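Local atomic coordinates of 3-hydroxyisobutyrate dehydrogenase (Thermus thermophilus, PDB entry 2CVZ), a protein that catalyses the NADP-dependent oxidation of 3-hydroxyisobutyrate, a step of valine catabolism, and binds NADP(H) chiefly through an N-terminal Rossmann-type domain. Residues T127-L132 with A149-H154; D113-G118 with A160-K165; V174-A179 with D272-L277. All blocks are in the same frame, centred on the assembly; numbering follows the deposited sequence.

Interaction 1. Residues T127-L132 with A149-H154; sequences TLTVML and AKKVVH
Val130 and Val153 are joined by the straightest of four backbone hydrogen bonds between 127-132 and 149-154, Val153 N to Val130 O at 2.9 Å (176°). The others run from Val130 N to Lys151 O, from Leu132 N to Val153 O and from Lys150 N to Leu128 O. Leu128 pairs with Ala149 but Val130 with Val152, a one-residue shift that marks a beta bulge at Lys150-Lys151, opposite Thr129. There a water donates to Thr127 O and Thr129 OG1 and accepts from Lys151 N, bridging the two strands at the bulge. Apolar contacts lie on the face of Val130, Leu132 and Val152: with Val130 CG1 anti to the backbone N (chi1 -179°), CG2 lies beside that N and meets Ala149 CB at 3.5 Å, and Leu132 CD2 adjoins Val152 CG1. Thr129 and Lys151 run alongside each other, CG2 against CG at 3.8 Å, and both carry their polar ends to the second subunit, Thr129 OG1 to Ala202 O and Lys151 NZ to Glu198. The His154 ring offers its CD2 edge to Leu132 O, while NE2 bonds Gly134 O. With helix 136-142 as the connection, the two parallel strands form a beta-alpha-beta crossover at the end of the domain's sheet.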
loop_
_atom_site.group_PDB
_atom_site.type_symbol
_atom_site.label_atom_id
_atom_site.label_comp_id
_atom_site.label_asym_id
_atom_site.label_seq_id
_atom_site.Cartn_x
_atom_site.Cartn_y
_atom_site.Cartn_z
ATOM N N THR C 127 32.208 15.580 -6.971
ATOM C CA THR C 127 31.259 15.682 -8.075
ATOM C C THR C 127 29.813 15.709 -7.592
ATOM O O THR C 127 28.896 15.345 -8.330
ATOM C CB THR C 127 31.421 14.491 -9.028
ATOM O OG1 THR C 127 31.248 13.273 -8.291
ATOM C CG2 THR C 127 32.806 14.502 -9.665
ATOM N N LEU C 128 29.608 16.143 -6.353
ATOM C CA LEU C 128 28.266 16.195 -5.791
ATOM C C LEU C 128 27.332 17.134 -6.543
ATOM O O LEU C 128 27.763 18.133 -7.128
ATOM C CB LEU C 128 28.323 16.632 -4.324
ATOM C CG LEU C 128 28.993 15.679 -3.335
ATOM C CD1 LEU C 128 29.095 16.363 -1.980
ATOM C CD2 LEU C 128 28.194 14.384 -3.233
ATOM N N THR C 129 26.047 16.793 -6.526
ATOM C CA THR C 129 25.022 17.620 -7.150
ATOM C C THR C 129 24.445 18.434 -5.999
ATOM O O THR C 129 24.151 17.889 -4.936
ATOM C CB THR C 129 23.904 16.763 -7.776
ATOM O OG1 THR C 129 24.420 16.062 -8.913
ATOM C CG2 THR C 129 22.741 17.638 -8.217
ATOM N N VAL C 130 24.299 19.737 -6.203
ATOM C CA VAL C 130 23.775 20.604 -5.159
ATOM C C VAL C 130 22.494 21.301 -5.597
ATOM O O VAL C 130 22.410 21.813 -6.708
ATOM C CB VAL C 130 24.806 21.695 -4.768
ATOM C CG1 VAL C 130 24.238 22.581 -3.660
ATOM C CG2 VAL C 130 26.105 21.048 -4.310
HETATM N N MSE C 131 21.501 21.311 -4.712
HETATM C CA MSE C 131 20.230 21.974 -4.985
HETATM C C MSE C 131 20.124 23.138 -4.006
HETATM O O MSE C 131 19.895 22.940 -2.811
HETATM C CB MSE C 131 19.063 20.989 -4.817
HETATM C CG MSE C 131 19.130 20.110 -3.574
HETATM SE SE MSE C 131 18.782 18.229 -3.952
HETATM C CE MSE C 131 20.562 17.719 -4.508
ATOM N N LEU C 132 20.313 24.352 -4.520
ATOM C CA LEU C 132 20.281 25.561 -3.698
ATOM C C LEU C 132 18.920 26.205 -3.535
ATOM O O LEU C 132 18.130 26.275 -4.474
ATOM C CB LEU C 132 21.229 26.630 -4.260
ATOM C CG LEU C 132 22.747 26.451 -4.241
ATOM C CD1 LEU C 132 23.241 26.310 -2.809
ATOM C CD2 LEU C 132 23.118 25.241 -5.065
ATOM N N ALA C 149 31.383 20.174 -5.488
ATOM C CA ALA C 149 30.278 19.927 -6.410
ATOM C C ALA C 149 30.574 20.073 -7.897
ATOM O O ALA C 149 31.558 20.692 -8.304
ATOM C CB ALA C 149 29.108 20.838 -6.047
ATOM N N LYS C 150 29.692 19.482 -8.697
ATOM C CA LYS C 150 29.779 19.552 -10.147
ATOM C C LYS C 150 28.503 20.257 -10.600
ATOM O O LYS C 150 28.525 21.442 -10.932
ATOM C CB LYS C 150 29.864 18.148 -10.753
ATOM C CG LYS C 150 30.046 18.139 -12.267
ATOM C CD LYS C 150 30.326 16.737 -12.782
ATOM C CE LYS C 150 30.543 16.730 -14.291
ATOM N NZ LYS C 150 30.889 15.368 -14.792
ATOM N N LYS C 151 27.390 19.528 -10.589
ATOM C CA LYS C 151 26.097 20.081 -10.979
ATOM C C LYS C 151 25.494 20.894 -9.834
ATOM O O LYS C 151 25.246 20.368 -8.751
ATOM C CB LYS C 151 25.138 18.951 -11.367
ATOM C CG LYS C 151 23.677 19.374 -11.471
ATOM C CD LYS C 151 23.408 20.254 -12.681
ATOM C CE LYS C 151 23.445 19.448 -13.972
ATOM N NZ LYS C 151 23.138 20.295 -15.160
ATOM N N VAL C 152 25.254 22.176 -10.083
ATOM C CA VAL C 152 24.682 23.065 -9.077
ATOM C C VAL C 152 23.438 23.750 -9.638
ATOM O O VAL C 152 23.520 24.495 -10.615
ATOM C CB VAL C 152 25.711 24.134 -8.653
ATOM C CG1 VAL C 152 25.119 25.045 -7.598
ATOM C CG2 VAL C 152 26.968 23.454 -8.126
ATOM N N VAL C 153 22.287 23.500 -9.016
ATOM C CA VAL C 153 21.025 24.077 -9.477
ATOM C C VAL C 153 20.282 24.897 -8.421
ATOM O O VAL C 153 20.106 24.456 -7.283
ATOM C CB VAL C 153 20.070 22.964 -9.983
ATOM C CG1 VAL C 153 18.803 23.575 -10.567
ATOM C CG2 VAL C 153 20.777 22.106 -11.012
ATOM N N HIS C 154 19.854 26.095 -8.809
ATOM C CA HIS C 154 19.096 26.973 -7.921
ATOM C C HIS C 154 17.641 26.584 -8.142
ATOM O O HIS C 154 17.080 26.856 -9.207
ATOM C CB HIS C 154 19.297 28.439 -8.311
ATOM C CG HIS C 154 18.622 29.407 -7.390
ATOM N ND1 HIS C 154 18.448 30.737 -7.705
ATOM C CD2 HIS C 154 18.095 29.242 -6.153
ATOM C CE1 HIS C 154 17.843 31.349 -6.702
ATOM N NE2 HIS C 154 17.618 30.464 -5.748
HETATM O O HOH W 1 26.910 16.626 -10.032
#

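Interaction 2. Residues D113-G118 with A160-K165; sequences DAPVSG and AGHAVK. With NDP (NADPH dihydro-nicotinamide-adenine-dinucleotide phosphate), chain G.
Asp113 OD1 reaches the first turn of helix 160-188, accepting from His162 N at 3.0 Å (152°) through its anti lone pair and, weakly, from Gly161 N at 2.8 Å. Gly161, without a side chain, lets Asp113 OD1 and Pro115 CG come close to the helix backbone. Asp113 CB lies over one face of the His162 imidazole, 3.3 Å from the ring centroid, a close CH-pi contact. Pro115 CG packs on Gly161 O and on Lys165 CB, the latter at 3.6 Å. Bent at chi2 (58°), the lysine chain passes Pro115 and brings Lys165 NZ to Val116 O at 2.7 Å; NZ stands 3.6 Å from NDP C5N, beside the nicotinamide ring. Val116 O itself is 3.3 Å from NDP C5N, placing strand and helix together at the cofactor. In the next shell, Asn169 OD1 gives Lys165 NZ a second acceptor, Gly159 N binds Asp113 OD2, and the hydroxyl of Tyr111 bonds His162 NE2. Ser117 OG takes Ser204 N of the second subunit. Helix 160-188 thus starts against strand 110-117, with Met131 of strand 128-133 touching both Pro115 and Lys165, while Pro94 and Ser97 of helix 94-105 pack on His162.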
loop_
_atom_site.group_PDB
_atom_site.type_symbol
_atom_site.label_atom_id
_atom_site.label_comp_id
_atom_site.label_asym_id
_atom_site.label_seq_id
_atom_site.Cartn_x
_atom_site.Cartn_y
_atom_site.Cartn_z
ATOM N N ASP C 113 19.859 26.823 1.806
ATOM C CA ASP C 113 19.846 25.381 1.976
ATOM C C ASP C 113 20.548 24.827 0.749
ATOM O O ASP C 113 20.226 25.187 -0.383
ATOM C CB ASP C 113 18.426 24.794 2.125
ATOM C CG ASP C 113 17.383 25.477 1.259
ATOM O OD1 ASP C 113 16.499 24.761 0.739
ATOM O OD2 ASP C 113 17.414 26.715 1.120
ATOM N N ALA C 114 21.539 23.976 0.980
ATOM C CA ALA C 114 22.299 23.401 -0.113
ATOM C C ALA C 114 22.541 21.907 0.062
ATOM O O ALA C 114 23.685 21.448 0.052
ATOM C CB ALA C 114 23.631 24.136 -0.252
ATOM N N PRO C 115 21.462 21.125 0.233
ATOM C CA PRO C 115 21.624 19.677 0.397
ATOM C C PRO C 115 22.273 19.089 -0.855
ATOM O O PRO C 115 22.239 19.700 -1.927
ATOM C CB PRO C 115 20.194 19.186 0.625
ATOM C CG PRO C 115 19.361 20.201 -0.101
ATOM C CD PRO C 115 20.038 21.506 0.256
ATOM N N VAL C 116 22.854 17.901 -0.732
ATOM C CA VAL C 116 23.542 17.307 -1.870
ATOM C C VAL C 116 23.178 15.859 -2.163
ATOM O O VAL C 116 22.517 15.192 -1.372
ATOM C CB VAL C 116 25.070 17.379 -1.652
ATOM C CG1 VAL C 116 25.510 18.833 -1.488
ATOM C CG2 VAL C 116 25.452 16.584 -0.408
ATOM N N SER C 117 23.619 15.382 -3.321
ATOM C CA SER C 117 23.390 14.004 -3.719
ATOM C C SER C 117 24.635 13.510 -4.437
ATOM O O SER C 117 25.286 14.271 -5.154
ATOM C CB SER C 117 22.178 13.888 -4.638
ATOM O OG SER C 117 21.889 12.521 -4.886
ATOM N N GLY C 118 24.963 12.237 -4.238
ATOM C CA GLY C 118 26.137 11.662 -4.866
ATOM C C GLY C 118 26.791 10.634 -3.963
ATOM O O GLY C 118 27.652 9.870 -4.398
ATOM N N ALA C 160 13.364 25.365 -0.573
ATOM C CA ALA C 160 13.132 24.646 -1.821
ATOM C C ALA C 160 14.202 23.592 -2.074
ATOM O O ALA C 160 13.925 22.550 -2.661
ATOM C CB ALA C 160 13.077 25.623 -2.989
ATOM N N GLY C 161 15.427 23.870 -1.637
ATOM C CA GLY C 161 16.506 22.916 -1.827
ATOM C C GLY C 161 16.253 21.666 -1.004
ATOM O O GLY C 161 16.366 20.548 -1.505
ATOM N N HIS C 162 15.905 21.860 0.265
ATOM C CA HIS C 162 15.624 20.742 1.158
ATOM C C HIS C 162 14.439 19.933 0.644
ATOM O O HIS C 162 14.409 18.712 0.771
ATOM C CB HIS C 162 15.307 21.244 2.570
ATOM C CG HIS C 162 16.484 21.822 3.289
ATOM N ND1 HIS C 162 17.716 21.207 3.317
ATOM C CD2 HIS C 162 16.607 22.946 4.035
ATOM C CE1 HIS C 162 18.549 21.926 4.048
ATOM N NE2 HIS C 162 17.903 22.987 4.495
ATOM N N ALA C 163 13.462 20.623 0.068
ATOM C CA ALA C 163 12.275 19.963 -0.460
ATOM C C ALA C 163 12.622 19.052 -1.631
ATOM O O ALA C 163 12.182 17.904 -1.683
ATOM C CB ALA C 163 11.250 21.002 -0.890
ATOM N N VAL C 164 13.409 19.564 -2.575
ATOM C CA VAL C 164 13.802 18.764 -3.728
ATOM C C VAL C 164 14.652 17.578 -3.284
ATOM O O VAL C 164 14.538 16.479 -3.831
ATOM C CB VAL C 164 14.596 19.606 -4.753
ATOM C CG1 VAL C 164 15.128 18.716 -5.863
ATOM C CG2 VAL C 164 13.697 20.686 -5.334
ATOM N N LYS C 165 15.504 17.800 -2.289
ATOM C CA LYS C 165 16.358 16.733 -1.781
ATOM C C LYS C 165 15.508 15.619 -1.184
ATOM O O LYS C 165 15.748 14.443 -1.438
ATOM C CB LYS C 165 17.326 17.271 -0.719
ATOM C CG LYS C 165 18.147 16.193 0.004
ATOM C CD LYS C 165 18.987 15.346 -0.958
ATOM C CE LYS C 165 19.787 14.285 -0.206
ATOM N NZ LYS C 165 20.519 13.360 -1.123
HETATM P PA NDP G . 27.286 11.156 9.763
HETATM O O1A NDP G . 28.402 10.472 9.165
HETATM O O2A NDP G . 26.354 10.512 10.754
HETATM O O5B NDP G . 27.908 12.525 10.412
HETATM C C5B NDP G . 27.055 13.421 11.133
HETATM C C4B NDP G . 27.996 14.541 11.553
HETATM O O4B NDP G . 27.188 15.461 12.336
HETATM C C3B NDP G . 29.183 14.168 12.382
HETATM O O3B NDP G . 30.301 15.020 12.019
HETATM C C2B NDP G . 28.776 14.445 13.777
HETATM O O2B NDP G . 29.795 14.613 14.765
HETATM C C1B NDP G . 27.861 15.612 13.576
HETATM N N9A NDP G . 26.881 15.766 14.686
HETATM C C8A NDP G . 25.852 14.881 15.086
HETATM N N7A NDP G . 25.184 15.368 16.114
HETATM C C5A NDP G . 25.756 16.575 16.409
HETATM C C6A NDP G . 25.507 17.572 17.380
HETATM N N6A NDP G . 24.521 17.418 18.265
HETATM N N1A NDP G . 26.280 18.686 17.404
HETATM C C2A NDP G . 27.280 18.838 16.505
HETATM N N3A NDP G . 27.597 17.958 15.549
HETATM C C4A NDP G . 26.789 16.834 15.552
HETATM O O3 NDP G . 26.372 11.793 8.652
HETATM P PN NDP G . 26.366 11.883 7.057
HETATM O O1N NDP G . 26.279 10.508 6.555
HETATM O O2N NDP G . 27.559 12.739 6.747
HETATM O O5D NDP G . 25.061 12.772 6.823
HETATM C C5D NDP G . 24.983 14.173 7.244
HETATM C C4D NDP G . 23.835 14.833 6.421
HETATM O O4D NDP G . 24.091 14.574 5.043
HETATM C C3D NDP G . 22.475 14.187 6.707
HETATM O O3D NDP G . 21.469 15.209 6.726
HETATM C C2D NDP G . 22.300 13.175 5.605
HETATM O O2D NDP G . 20.930 12.836 5.481
HETATM C C1D NDP G . 22.923 14.030 4.423
HETATM N N1N NDP G . 23.377 13.231 3.243
HETATM C C2N NDP G . 24.060 12.005 3.481
HETATM C C3N NDP G . 24.496 11.273 2.302
HETATM C C7N NDP G . 25.217 10.004 2.451
HETATM O O7N NDP G . 25.337 9.174 1.527
HETATM N N7N NDP G . 25.803 9.692 3.623
HETATM C C4N NDP G . 24.223 11.805 1.034
HETATM C C5N NDP G . 23.565 12.984 0.837
HETATM C C6N NDP G . 23.142 13.700 1.939
HETATM P P2B NDP G . 30.558 13.440 15.439
HETATM O O1X NDP G . 30.978 14.025 16.729
HETATM O O2X NDP G . 31.697 13.050 14.563
HETATM O O3X NDP G . 29.610 12.260 15.647
#

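Interaction 3. Residues V174-A179 with D272-L277; sequences VNLWAA and DHVEAL
Leu176 and Trp177, on successive positions of helix 160-188, meet the chain where it turns into helix 276-284. Asp272 opens this turn and organises it from behind: Asp272 N bonds Glu275 OE1 at 2.8 Å, and Asp272 OD2 accepts from Val274 N at 3.1 Å, closing an Asx turn. That amide meets the oxygen from above the carboxylate plane. The aspartate is gripped further by Arg217, in a salt bridge to OD2, and by the backbone amides of Thr226 and Phe227 at OD1. His273 begins the 3-10 segment 273-275; its ring is packed edge-to-face with Phe227, and its carbonyl comes within 4.3 Å of Leu176, His273 O to CD2. At Val274 the same Leu176 methyl lies 4.2 Å from CA, with Val274 CG2 slightly farther away. Leu176 gets there because its CG stands opposite the backbone N (chi1 175°), which extends the side chain from its helix toward the turn. These elements belong to the all-helical part that follows the Rossmann-type domain in this dehydrogenase family, where helix 160-188 forms a long spine; Tyr260 of helix 251-267 touches both Leu176 and Ala276. Glu275 faces the other way and makes a salt bridge with Arg278. Ala276 meets the indole at its six-membered ring: Trp177 CZ3 is 3.8 Å from Ala276 O and 4.4 Å from Ala276 CB. The other end of that indole is anchored by NE1 on Glu181, one turn along the helix. Leu277 supplies the closest apolar pairing, CD1 at 3.8 Å from Leu176 CG, and the same methyl also rests on Leu176 O; Leu277 CD2 reaches across to Leu176 CD1.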
loop_
_atom_site.group_PDB
_atom_site.type_symbol
_atom_site.label_atom_id
_atom_site.label_comp_id
_atom_site.label_asym_id
_atom_site.label_seq_id
_atom_site.Cartn_x
_atom_site.Cartn_y
_atom_site.Cartn_z
ATOM N N VAL C 174 11.957 4.394 -3.148
ATOM C CA VAL C 174 11.004 3.588 -3.896
ATOM C C VAL C 174 11.705 2.728 -4.942
ATOM O O VAL C 174 11.441 1.532 -5.063
ATOM C CB VAL C 174 9.965 4.478 -4.604
ATOM C CG1 VAL C 174 9.183 3.658 -5.610
ATOM C CG2 VAL C 174 9.022 5.086 -3.582
ATOM N N ASN C 175 12.601 3.341 -5.706
ATOM C CA ASN C 175 13.315 2.612 -6.745
ATOM C C ASN C 175 14.074 1.423 -6.175
ATOM O O ASN C 175 14.006 0.315 -6.706
ATOM C CB ASN C 175 14.294 3.539 -7.468
ATOM C CG ASN C 175 13.597 4.678 -8.190
ATOM O OD1 ASN C 175 12.373 4.681 -8.344
ATOM N ND2 ASN C 175 14.376 5.648 -8.650
ATOM N N LEU C 176 14.792 1.668 -5.084
ATOM C CA LEU C 176 15.596 0.642 -4.434
ATOM C C LEU C 176 14.771 -0.494 -3.844
ATOM O O LEU C 176 15.098 -1.665 -4.025
ATOM C CB LEU C 176 16.452 1.286 -3.340
ATOM C CG LEU C 176 17.294 0.373 -2.444
ATOM C CD1 LEU C 176 18.302 -0.410 -3.279
ATOM C CD2 LEU C 176 18.016 1.228 -1.413
ATOM N N TRP C 177 13.699 -0.150 -3.138
ATOM C CA TRP C 177 12.859 -1.167 -2.521
ATOM C C TRP C 177 12.106 -2.015 -3.539
ATOM O O TRP C 177 12.073 -3.238 -3.422
ATOM C CB TRP C 177 11.875 -0.516 -1.544
ATOM C CG TRP C 177 11.027 -1.513 -0.810
ATOM C CD1 TRP C 177 9.855 -2.069 -1.240
ATOM C CD2 TRP C 177 11.302 -2.098 0.467
ATOM N NE1 TRP C 177 9.384 -2.960 -0.311
ATOM C CE2 TRP C 177 10.253 -2.998 0.749
ATOM C CE3 TRP C 177 12.336 -1.947 1.402
ATOM C CZ2 TRP C 177 10.204 -3.749 1.928
ATOM C CZ3 TRP C 177 12.288 -2.696 2.577
ATOM C CH2 TRP C 177 11.226 -3.585 2.827
ATOM N N ALA C 178 11.507 -1.372 -4.539
ATOM C CA ALA C 178 10.763 -2.103 -5.559
ATOM C C ALA C 178 11.685 -3.066 -6.293
ATOM O O ALA C 178 11.304 -4.198 -6.597
ATOM C CB ALA C 178 10.120 -1.133 -6.549
ATOM N N ALA C 179 12.898 -2.611 -6.591
ATOM C CA ALA C 179 13.860 -3.466 -7.274
ATOM C C ALA C 179 14.107 -4.682 -6.381
ATOM O O ALA C 179 14.214 -5.810 -6.864
ATOM C CB ALA C 179 15.153 -2.712 -7.513
ATOM N N ASP C 272 23.336 0.322 6.909
ATOM C CA ASP C 272 23.396 1.146 5.706
ATOM C C ASP C 272 22.009 1.145 5.077
ATOM O O ASP C 272 21.273 0.163 5.198
ATOM C CB ASP C 272 24.408 0.590 4.703
ATOM C CG ASP C 272 24.510 1.449 3.457
ATOM O OD1 ASP C 272 25.010 2.588 3.563
ATOM O OD2 ASP C 272 24.084 0.990 2.377
ATOM N N HIS C 273 21.651 2.234 4.404
ATOM C CA HIS C 273 20.331 2.321 3.786
ATOM C C HIS C 273 20.036 1.159 2.841
ATOM O O HIS C 273 18.903 0.677 2.773
ATOM C CB HIS C 273 20.158 3.660 3.046
ATOM C CG HIS C 273 21.090 3.852 1.888
ATOM N ND1 HIS C 273 20.660 4.302 0.656
ATOM C CD2 HIS C 273 22.431 3.692 1.781
ATOM C CE1 HIS C 273 21.696 4.413 -0.157
ATOM N NE2 HIS C 273 22.783 4.051 0.501
ATOM N N VAL C 274 21.052 0.697 2.120
ATOM C CA VAL C 274 20.857 -0.406 1.187
ATOM C C VAL C 274 20.586 -1.721 1.917
ATOM O O VAL C 274 20.030 -2.656 1.342
ATOM C CB VAL C 274 22.078 -0.558 0.255
ATOM C CG1 VAL C 274 21.881 -1.738 -0.689
ATOM C CG2 VAL C 274 22.267 0.725 -0.546
ATOM N N GLU C 275 20.966 -1.792 3.188
ATOM C CA GLU C 275 20.725 -3.005 3.963
ATOM C C GLU C 275 19.232 -3.214 4.199
ATOM O O GLU C 275 18.814 -4.254 4.711
ATOM C CB GLU C 275 21.474 -2.950 5.298
ATOM C CG GLU C 275 22.950 -3.297 5.156
ATOM C CD GLU C 275 23.666 -3.389 6.485
ATOM O OE1 GLU C 275 24.170 -2.355 6.965
ATOM O OE2 GLU C 275 23.718 -4.502 7.050
ATOM N N ALA C 276 18.426 -2.229 3.820
ATOM C CA ALA C 276 16.983 -2.359 3.983
ATOM C C ALA C 276 16.533 -3.606 3.224
ATOM O O ALA C 276 15.576 -4.273 3.612
ATOM C CB ALA C 276 16.268 -1.115 3.443
ATOM N N LEU C 277 17.244 -3.928 2.145
ATOM C CA LEU C 277 16.908 -5.096 1.344
ATOM C C LEU C 277 17.133 -6.396 2.113
ATOM O O LEU C 277 16.589 -7.436 1.751
ATOM C CB LEU C 277 17.709 -5.097 0.033
ATOM C CG LEU C 277 17.006 -4.416 -1.154
ATOM C CD1 LEU C 277 16.607 -3.007 -0.781
ATOM C CD2 LEU C 277 17.915 -4.413 -2.376
#

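How the interactions relate
Interactions 1 and 2 adjoin, their centres about 9 Å apart: strands 128-133 and 110-117 are neighbours in one sheet, a probable hydrogen bond linking Thr129 N to Ser117 O at 3.0 Å. Interaction 1 is the partly buried edge of that sheet, dominated by backbone bonds. Interaction 2 is fully buried and joins sheet to helix through a carboxylate on the helix start and, farther along, a lysine amino group beside the cofactor. Interaction 3 is also buried but consists of apolar and van der Waals contacts between helix 160-188 and the 3-10 turn leading into helix 276-284; it shares helix 160-188 with interaction 2, with centres about 20 Å apart. Segments of all three touch the second subunit, interaction 1 through a salt bridge.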